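PDB 1XMX: Card1 endonuclease domain-containing protein from Vibrio cholerae, which is of unknown function but belongs to the Card1-like endonuclease family and probably binds nucleic acid. Local coordinates for residues P14-T19 with V118-D123; Q264-M269 with Q273-N278; V296-V299 with L304-I307; Q336-L341 with F379-G384. One frame throughout, in Å; residues are numbered along the deposited sequence.

Overall arrangement
Contacts 2, 3 and 4 lie together in the Card1-like endonuclease region, all reaching one mixed sheet, whereas contact 1 belongs to the N-terminal Rossmann-like sheet. Contact 3 is central: its hairpin is flanked by strand 272-276 of contact 2, with centres about 9 Å apart, and by strand 338-343 of contact 4, with centres about 8 Å apart. Contacts 2 and 4 also meet directly where Met269 and Ile265 pack on Phe379. Contact 1 lies about 17 Å from contact 3, centre to centre, but touches contact 4 through Pro120 on Gln336. A bound magnesium ion lies about 11 Å from the Arg16 side chain.

Contact 1 (P14-T19 with V118-D123); sequences PVRLVT and VEPNSD
A side-chain to backbone hydrogen bond, backed by aliphatic packing, joins Arg16, on the first helix of the N-terminal sheet domain, to Val118 and Pro120 in the loop that follows strand 115-118. The guanidinium NH1 of Arg16 donates to Val118 O at 2.8 Å, almost straight on along the carbonyl axis, with the oxygen lying in the guanidinium plane at its edge. Before reaching that oxygen, the arginine chain runs past the valine in the opposing direction, with Arg16 CD 3.8 Å from Val118 CB. A bend at chi3 (-65°) then turns the flat group back toward the strand end. Pro120 covers part of one guanidinium face, its CB 3.9 Å from Arg16 NE, so the group is held both at an edge and from above. The loop is itself tightly folded. Glu119 accepts from Ser122 N and OG at OE1, and from Asn121 ND2 and N at OE2, the Asn121 ND2 bond being 2.8 Å long. Asp123 OD2 reaches Asn302 and Asn121 O reaches Lys303, which ties this loop to the C-terminal half of the chain. Both segments lie at the C-terminal ends of parallel strands 4-9 and 115-118, in a sheet whose strand order is 3-2-1-4-5 over its parallel part; this is the topology of a Rossmann-like fold, consistent with the CARF-type domain expected in a Card1 relative.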
# COMPACT_ATOMS: atom_id res chain seq x y z
N PRO A 14 -2.80 -7.91 -12.26
CA PRO A 14 -2.92 -7.15 -13.50
C PRO A 14 -2.73 -5.65 -13.37
O PRO A 14 -3.18 -4.93 -14.24
CB PRO A 14 -4.35 -7.42 -13.91
CG PRO A 14 -5.09 -7.56 -12.58
CD PRO A 14 -4.09 -7.96 -11.55
N VAL A 15 -2.05 -5.19 -12.35
CA VAL A 15 -1.86 -3.76 -12.17
C VAL A 15 -1.17 -3.05 -13.35
O VAL A 15 -1.45 -1.90 -13.63
CB VAL A 15 -0.99 -3.50 -10.92
CG1 VAL A 15 -0.67 -2.01 -10.80
CG2 VAL A 15 -1.74 -3.97 -9.68
N ARG A 16 -0.25 -3.72 -14.00
CA ARG A 16 0.52 -3.11 -15.07
C ARG A 16 -0.31 -3.01 -16.37
O ARG A 16 0.16 -2.45 -17.34
CB ARG A 16 1.84 -3.88 -15.28
CG ARG A 16 2.89 -3.58 -14.21
CD ARG A 16 4.03 -4.54 -14.41
NE ARG A 16 3.59 -5.92 -14.16
CZ ARG A 16 4.06 -6.97 -14.80
NH1 ARG A 16 5.00 -6.81 -15.73
NH2 ARG A 16 3.58 -8.17 -14.54
N LEU A 17 -1.53 -3.54 -16.38
CA LEU A 17 -2.51 -3.28 -17.48
C LEU A 17 -3.29 -2.00 -17.25
O LEU A 17 -3.85 -1.43 -18.19
CB LEU A 17 -3.50 -4.43 -17.61
CG LEU A 17 -2.92 -5.79 -17.92
CD1 LEU A 17 -4.04 -6.85 -18.07
CD2 LEU A 17 -2.01 -5.74 -19.18
N VAL A 18 -3.30 -1.52 -16.01
CA VAL A 18 -4.03 -0.32 -15.68
C VAL A 18 -3.10 0.91 -15.69
O VAL A 18 -3.48 1.98 -16.19
CB VAL A 18 -4.62 -0.47 -14.22
CG1 VAL A 18 -5.12 0.83 -13.66
CG2 VAL A 18 -5.74 -1.45 -14.22
N THR A 19 -1.89 0.79 -15.12
CA THR A 19 -1.04 1.98 -14.97
C THR A 19 -0.64 2.73 -16.29
O THR A 19 -0.55 3.94 -16.28
CB THR A 19 0.15 1.72 -14.04
OG1 THR A 19 0.97 0.69 -14.57
CG2 THR A 19 -0.34 1.28 -12.64
N VAL A 118 5.66 -3.38 -19.33
CA VAL A 118 6.12 -2.67 -18.10
C VAL A 118 6.93 -3.64 -17.24
O VAL A 118 6.41 -4.61 -16.69
CB VAL A 118 4.95 -2.21 -17.28
CG1 VAL A 118 5.46 -1.38 -16.05
CG2 VAL A 118 3.96 -1.42 -18.16
N GLU A 119 8.22 -3.39 -17.17
CA GLU A 119 9.05 -4.20 -16.38
C GLU A 119 8.65 -3.91 -14.90
O GLU A 119 8.58 -2.75 -14.47
CB GLU A 119 10.51 -3.85 -16.70
CG GLU A 119 11.49 -4.91 -16.22
CD GLU A 119 11.86 -4.79 -14.75
OE1 GLU A 119 12.36 -3.69 -14.40
OE2 GLU A 119 11.78 -5.83 -14.00
N PRO A 120 8.30 -4.96 -14.15
CA PRO A 120 7.63 -4.67 -12.89
C PRO A 120 8.61 -4.04 -11.86
O PRO A 120 8.18 -3.28 -11.00
CB PRO A 120 7.12 -6.07 -12.42
CG PRO A 120 8.14 -7.08 -13.06
CD PRO A 120 8.45 -6.41 -14.41
N ASN A 121 9.89 -4.35 -11.94
CA ASN A 121 10.85 -3.79 -10.98
C ASN A 121 11.18 -2.31 -11.24
O ASN A 121 11.08 -1.45 -10.32
CB ASN A 121 12.06 -4.75 -10.86
CG ASN A 121 11.60 -6.20 -10.49
OD1 ASN A 121 11.27 -6.50 -9.34
ND2 ASN A 121 11.50 -7.05 -11.50
N SER A 122 11.46 -1.97 -12.50
CA SER A 122 11.92 -0.61 -12.80
C SER A 122 10.74 0.31 -12.94
O SER A 122 10.85 1.53 -12.66
CB SER A 122 12.76 -0.60 -14.07
OG SER A 122 11.96 -1.08 -15.14
N ASP A 123 9.62 -0.30 -13.31
CA ASP A 123 8.38 0.35 -13.79
C ASP A 123 8.54 1.03 -15.17
O ASP A 123 7.74 1.88 -15.51
CB ASP A 123 7.73 1.29 -12.71
CG ASP A 123 6.22 1.41 -12.85
OD1 ASP A 123 5.45 0.40 -13.14
OD2 ASP A 123 5.73 2.51 -12.67
O HOH W 1 2.70 -0.14 -13.11

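Contact 2 (Q264-M269 with Q273-N278); sequences QIQDDM and QDRSLN
Gln266 is the residue through which 264-269 grips 273-278, and the two residues before it lead the helix there: Gln264 leans on Lys372, while Ile265 turns into Leu375 and Thr376. Gln266 reaches across with CG trans to the backbone N (chi1 179°) and an extended chain, which carries its amide out to the strand. There OE1 accepts from Arg275 NE at 2.8 Å, with an N-H...O angle of 161°. The oxygen sits at the guanidinium edge, close to its plane, but the donor is tilted out of the amide carbonyl plane, and the two flat groups stand nearly perpendicular (84°). The other end of the same amide is held as well, since NE2 donates to Ile272 O; both polar atoms therefore have partners and the rotation of the amide is fixed. Further along, Met269 turns back onto Phe379. Across the contact Gln273 and Asp274 both face Val299, a classic beta bulge, and their side chains bond to Asn302 and Ile144. Arg275 also packs against His259 and Lys263, and bond and packing together join helix 243-266 to strand 272-276, which is itself paired with strand 288-300 and lies close to the loop before helix 144-150.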
# COMPACT_ATOMS: atom_id res chain seq x y z
N GLN A 264 6.13 14.31 4.81
CA GLN A 264 7.38 15.05 4.61
C GLN A 264 8.30 14.56 3.50
O GLN A 264 8.83 15.37 2.72
CB GLN A 264 8.22 15.07 5.90
CG GLN A 264 7.72 16.07 6.81
CD GLN A 264 8.66 16.32 7.96
OE1 GLN A 264 9.91 16.16 7.85
NE2 GLN A 264 8.09 16.73 9.09
N ILE A 265 8.53 13.25 3.45
CA ILE A 265 9.40 12.66 2.41
C ILE A 265 8.77 12.87 1.07
O ILE A 265 9.44 13.15 0.10
CB ILE A 265 9.60 11.15 2.67
CG1 ILE A 265 10.41 10.97 3.95
CG2 ILE A 265 10.30 10.49 1.49
CD1 ILE A 265 10.32 9.57 4.57
N GLN A 266 7.45 12.81 1.01
CA GLN A 266 6.73 12.91 -0.27
C GLN A 266 6.86 14.31 -0.90
O GLN A 266 6.80 14.47 -2.11
CB GLN A 266 5.27 12.53 -0.03
CG GLN A 266 4.34 12.60 -1.23
CD GLN A 266 2.89 12.40 -0.82
OE1 GLN A 266 2.46 12.93 0.21
NE2 GLN A 266 2.13 11.63 -1.61
N ASP A 267 7.05 15.33 -0.08
CA ASP A 267 7.33 16.68 -0.59
C ASP A 267 8.53 16.66 -1.54
O ASP A 267 8.58 17.45 -2.45
CB ASP A 267 7.61 17.65 0.57
CG ASP A 267 6.37 17.92 1.45
OD1 ASP A 267 5.24 17.78 0.94
OD2 ASP A 267 6.52 18.28 2.63
N ASP A 268 9.50 15.78 -1.35
CA ASP A 268 10.64 15.76 -2.25
C ASP A 268 10.80 14.50 -3.09
O ASP A 268 11.79 14.41 -3.82
CB ASP A 268 11.93 15.94 -1.48
CG ASP A 268 12.03 17.30 -0.84
OD1 ASP A 268 11.71 18.32 -1.50
OD2 ASP A 268 12.41 17.34 0.36
N MET A 269 9.87 13.54 -2.96
CA MET A 269 9.95 12.23 -3.63
C MET A 269 8.63 12.04 -4.31
O MET A 269 7.75 11.41 -3.73
CB MET A 269 10.02 11.05 -2.60
CG MET A 269 11.43 10.48 -2.24
SD MET A 269 11.56 8.77 -1.64
CE MET A 269 10.91 8.05 -3.03
N GLN A 273 3.00 8.37 -4.37
CA GLN A 273 1.96 8.96 -5.16
C GLN A 273 0.66 8.97 -4.34
O GLN A 273 -0.29 9.63 -4.70
CB GLN A 273 1.88 8.16 -6.45
CG GLN A 273 1.28 6.76 -6.25
CD GLN A 273 1.78 5.80 -7.27
OE1 GLN A 273 2.96 5.47 -7.27
NE2 GLN A 273 0.92 5.37 -8.15
N ASP A 274 0.64 8.24 -3.22
CA ASP A 274 -0.53 8.15 -2.34
C ASP A 274 -0.15 7.70 -0.91
O ASP A 274 0.79 6.97 -0.73
CB ASP A 274 -1.64 7.25 -2.92
CG ASP A 274 -3.01 7.54 -2.28
OD1 ASP A 274 -3.17 8.62 -1.67
OD2 ASP A 274 -3.95 6.74 -2.36
N ARG A 275 -0.90 8.12 0.11
CA ARG A 275 -0.59 7.72 1.48
C ARG A 275 -1.81 7.84 2.30
O ARG A 275 -2.63 8.72 2.03
CB ARG A 275 0.49 8.59 2.13
CG ARG A 275 0.15 10.04 2.02
CD ARG A 275 1.13 10.99 2.78
NE ARG A 275 0.76 12.33 2.33
CZ ARG A 275 -0.16 13.08 2.92
NH1 ARG A 275 -0.71 12.68 4.05
NH2 ARG A 275 -0.49 14.26 2.41
N SER A 276 -1.91 7.01 3.34
CA SER A 276 -3.08 7.02 4.19
C SER A 276 -2.76 6.50 5.57
O SER A 276 -1.82 5.75 5.72
CB SER A 276 -4.17 6.17 3.56
OG SER A 276 -5.41 6.78 3.82
N LEU A 277 -3.59 6.87 6.55
CA LEU A 277 -3.45 6.50 7.95
C LEU A 277 -4.60 5.60 8.34
O LEU A 277 -5.75 5.94 8.15
CB LEU A 277 -3.45 7.77 8.84
CG LEU A 277 -3.19 7.65 10.35
CD1 LEU A 277 -1.87 6.85 10.67
CD2 LEU A 277 -3.16 9.04 11.05
N ASN A 278 -4.29 4.43 8.86
CA ASN A 278 -5.28 3.51 9.41
C ASN A 278 -6.40 3.14 8.44
O ASN A 278 -7.59 3.27 8.76
CB ASN A 278 -5.85 4.04 10.74
CG ASN A 278 -4.88 3.85 11.90
OD1 ASN A 278 -4.37 2.74 12.10
ND2 ASN A 278 -4.62 4.92 12.66

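Contact 3 (V296-V299 with L304-I307); sequences VATV and LHII
Thr298 sets its hydroxyl against the beta carbon of His305, OG1 to CB only 3.0 Å, a tight fit between cross-strand neighbours. The threonine keeps OG1 between its own N and carbonyl carbon (chi1 61°), a torsion that directs the oxygen onto the opposite strand, where it makes a weak bond to His305 O. His305 O is engaged chiefly by Thr298 N, at 2.7 Å and close to linear, and the return bond from His305 N to Thr298 O is equally short. The second hydrogen-bonded pair, Val296 with Ile307, repeats the pattern: Ile307 N meets Val296 O at 2.8 Å, and the reverse bond, Val296 N to Ile307 O, is longer at 3.1 Å. The non-hydrogen-bonded pair Ala297-Ile306 lies between these two, and Val299-Leu304 follows beyond Thr298-His305; the short strand segments run at 159°. Leu304 CD1 folds back to lie 3.5 Å from Thr298 O and 4.2 Å from Val299 CG2, the Leu304 and Val299 side chains crossing at about a right angle. His305 turns its ring end away from Thr298; ND1 bonds to Lys303 O, and the ring meets Trp378 edge-to-face. All eight residues are buried. Val296, Thr298 and Ile307 pack on helices 243-266 and 371-380, whereas Ala297, Val299 and Leu304 face helix 144-150. The hairpin of strands 288-300 and 303-310 thus lies between helix layers in a sheet consistent with the PDDEXK-type nuclease fold assigned to this family, bordered by strand 272-276 and, in parallel, by strand 338-343.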
# COMPACT_ATOMS: atom_id res chain seq x y z
N VAL A 296 -0.10 2.49 8.15
CA VAL A 296 0.21 3.50 7.14
C VAL A 296 0.34 2.73 5.85
O VAL A 296 1.08 1.74 5.76
CB VAL A 296 1.53 4.27 7.43
CG1 VAL A 296 1.78 5.43 6.35
CG2 VAL A 296 1.53 4.82 8.83
N ALA A 297 -0.43 3.15 4.86
CA ALA A 297 -0.37 2.56 3.53
C ALA A 297 0.10 3.64 2.56
O ALA A 297 -0.36 4.78 2.64
CB ALA A 297 -1.74 2.07 3.11
N THR A 298 0.99 3.26 1.64
CA THR A 298 1.39 4.12 0.51
C THR A 298 1.38 3.36 -0.82
O THR A 298 1.36 2.12 -0.85
CB THR A 298 2.79 4.73 0.67
OG1 THR A 298 3.75 3.67 0.75
CG2 THR A 298 2.90 5.52 1.93
N VAL A 299 1.34 4.10 -1.92
CA VAL A 299 1.76 3.53 -3.21
C VAL A 299 2.99 4.35 -3.62
O VAL A 299 2.97 5.61 -3.57
CB VAL A 299 0.63 3.59 -4.31
CG1 VAL A 299 1.11 2.95 -5.63
CG2 VAL A 299 -0.63 2.88 -3.84
N LEU A 304 2.33 -1.10 -4.08
CA LEU A 304 1.70 -0.89 -2.74
C LEU A 304 2.73 -1.13 -1.67
O LEU A 304 3.42 -2.15 -1.69
CB LEU A 304 0.53 -1.86 -2.52
CG LEU A 304 -0.26 -1.66 -1.22
CD1 LEU A 304 -1.12 -0.35 -1.26
CD2 LEU A 304 -1.09 -2.89 -0.92
N HIS A 305 2.91 -0.14 -0.78
CA HIS A 305 3.82 -0.25 0.38
C HIS A 305 3.00 -0.12 1.66
O HIS A 305 2.34 0.91 1.89
CB HIS A 305 4.82 0.88 0.40
CG HIS A 305 5.96 0.69 -0.54
ND1 HIS A 305 5.78 0.55 -1.91
CD2 HIS A 305 7.28 0.57 -0.32
CE1 HIS A 305 6.96 0.38 -2.48
NE2 HIS A 305 7.89 0.40 -1.54
N ILE A 306 3.03 -1.18 2.48
CA ILE A 306 2.34 -1.19 3.77
C ILE A 306 3.30 -1.15 4.97
O ILE A 306 4.27 -1.94 5.07
CB ILE A 306 1.48 -2.47 3.94
CG1 ILE A 306 0.48 -2.63 2.82
CG2 ILE A 306 0.66 -2.43 5.31
CD1 ILE A 306 -0.03 -4.09 2.80
N ILE A 307 2.96 -0.32 5.93
CA ILE A 307 3.76 -0.21 7.13
C ILE A 307 2.87 -0.55 8.33
O ILE A 307 1.81 0.10 8.53
CB ILE A 307 4.34 1.20 7.27
CG1 ILE A 307 5.13 1.57 6.03
CG2 ILE A 307 5.24 1.29 8.56
CD1 ILE A 307 5.51 3.06 5.95

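Contact 4 (Q336-L341 with F379-G384); sequences QARAML and FKAAGG
Arg338 and Ala382 have the nearest CA atoms of the two segments, still 8.6 Å apart, so the contact is made by a side chain reaching from strand 338-341 to the end of helix 371-380. A type I turn runs from Lys380 to Gly383, closed by Gly383 N to Lys380 O at 2.9 Å; Gly383, with positive phi, is the first residue to leave helical angles. The arginine is the bridge: its CG lies trans to the carbonyl carbon and its chain bends at chi3 (27°), away from a staggered value, which lays the guanidinium against the turn. The backbone carbon of Ala381 lies over one face, 4.0 Å from Arg338 NH2, and the methyl of Ala381 lies 4.1 Å from Arg338 NH1. Ala382 N is 3.6 Å from Arg338 NH2, approached obliquely and not hydrogen-bonded; Ala382 CB is 4.1 Å from the same nitrogen. Outside the two segments, NH2 bonds to His305 NE2, and the ring of Trp378 makes a cation-pi contact with the group. Nearby, Ala382 O accepts from Asn301 and Lys303. Packing alone therefore joins these segments. The positive group lies near the C-terminal end of a helix, where the dipole would probably favour it, and a histidine nitrogen accepting from arginine is consistent with a neutral His305 ring.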
# COMPACT_ATOMS: atom_id res chain seq x y z
N GLN A 336 4.53 -7.18 -6.57
CA GLN A 336 5.44 -6.04 -6.42
C GLN A 336 5.21 -5.35 -5.06
O GLN A 336 5.93 -4.38 -4.73
CB GLN A 336 5.17 -5.01 -7.53
CG GLN A 336 5.95 -5.18 -8.86
CD GLN A 336 5.79 -6.53 -9.43
OE1 GLN A 336 4.70 -6.89 -9.94
NE2 GLN A 336 6.84 -7.34 -9.33
N ALA A 337 4.19 -5.77 -4.30
CA ALA A 337 3.93 -5.06 -3.04
C ALA A 337 5.06 -5.25 -1.99
O ALA A 337 5.79 -6.26 -1.97
CB ALA A 337 2.56 -5.35 -2.47
N ARG A 338 5.24 -4.23 -1.17
CA ARG A 338 6.31 -4.27 -0.15
C ARG A 338 5.75 -3.92 1.22
O ARG A 338 4.81 -3.16 1.33
CB ARG A 338 7.42 -3.30 -0.52
CG ARG A 338 8.36 -4.00 -1.47
CD ARG A 338 9.22 -3.17 -2.41
NE ARG A 338 9.56 -1.82 -1.99
CZ ARG A 338 10.67 -1.43 -1.34
NH1 ARG A 338 11.63 -2.28 -0.93
NH2 ARG A 338 10.78 -0.16 -1.09
N ALA A 339 6.35 -4.48 2.26
CA ALA A 339 5.88 -4.20 3.61
C ALA A 339 7.01 -4.04 4.63
O ALA A 339 8.05 -4.68 4.57
CB ALA A 339 4.81 -5.27 4.08
N MET A 340 6.73 -3.19 5.59
CA MET A 340 7.67 -2.85 6.63
C MET A 340 7.00 -2.99 8.02
O MET A 340 5.81 -2.69 8.19
CB MET A 340 8.02 -1.39 6.42
CG MET A 340 8.72 -0.81 7.61
SD MET A 340 9.36 0.84 7.36
CE MET A 340 10.87 0.49 6.36
N LEU A 341 7.76 -3.42 9.02
CA LEU A 341 7.26 -3.30 10.42
C LEU A 341 8.08 -2.26 11.14
O LEU A 341 9.31 -2.35 11.19
CB LEU A 341 7.31 -4.66 11.13
CG LEU A 341 7.07 -4.72 12.63
CD1 LEU A 341 5.66 -4.23 12.97
CD2 LEU A 341 7.27 -6.19 13.12
N PHE A 379 11.76 3.73 0.48
CA PHE A 379 10.98 4.25 -0.66
C PHE A 379 11.81 4.46 -1.94
O PHE A 379 11.26 4.39 -3.05
CB PHE A 379 10.31 5.56 -0.33
CG PHE A 379 9.22 5.45 0.71
CD1 PHE A 379 8.34 4.37 0.72
CD2 PHE A 379 9.09 6.44 1.70
CE1 PHE A 379 7.28 4.30 1.66
CE2 PHE A 379 8.02 6.37 2.65
CZ PHE A 379 7.13 5.30 2.63
N LYS A 380 13.09 4.81 -1.78
CA LYS A 380 14.02 4.91 -2.91
C LYS A 380 14.17 3.55 -3.58
O LYS A 380 14.16 3.47 -4.81
CB LYS A 380 15.39 5.46 -2.53
CG LYS A 380 15.31 6.90 -1.95
CD LYS A 380 16.61 7.68 -2.12
CE LYS A 380 17.02 8.30 -0.76
NZ LYS A 380 18.08 9.35 -0.84
N ALA A 381 14.31 2.51 -2.76
CA ALA A 381 14.40 1.15 -3.28
C ALA A 381 13.22 0.74 -4.13
O ALA A 381 13.35 -0.17 -4.93
CB ALA A 381 14.71 0.14 -2.18
N ALA A 382 12.08 1.43 -4.04
CA ALA A 382 10.98 1.15 -4.97
C ALA A 382 11.27 1.50 -6.46
O ALA A 382 10.52 1.10 -7.36
CB ALA A 382 9.63 1.84 -4.50
N GLY A 383 12.34 2.27 -6.71
CA GLY A 383 12.69 2.74 -8.07
C GLY A 383 11.77 3.85 -8.58
O GLY A 383 11.00 4.41 -7.83
N GLY A 384 11.84 4.17 -9.85
CA GLY A 384 10.82 5.04 -10.42
C GLY A 384 11.26 6.45 -10.66
O GLY A 384 10.50 7.26 -11.25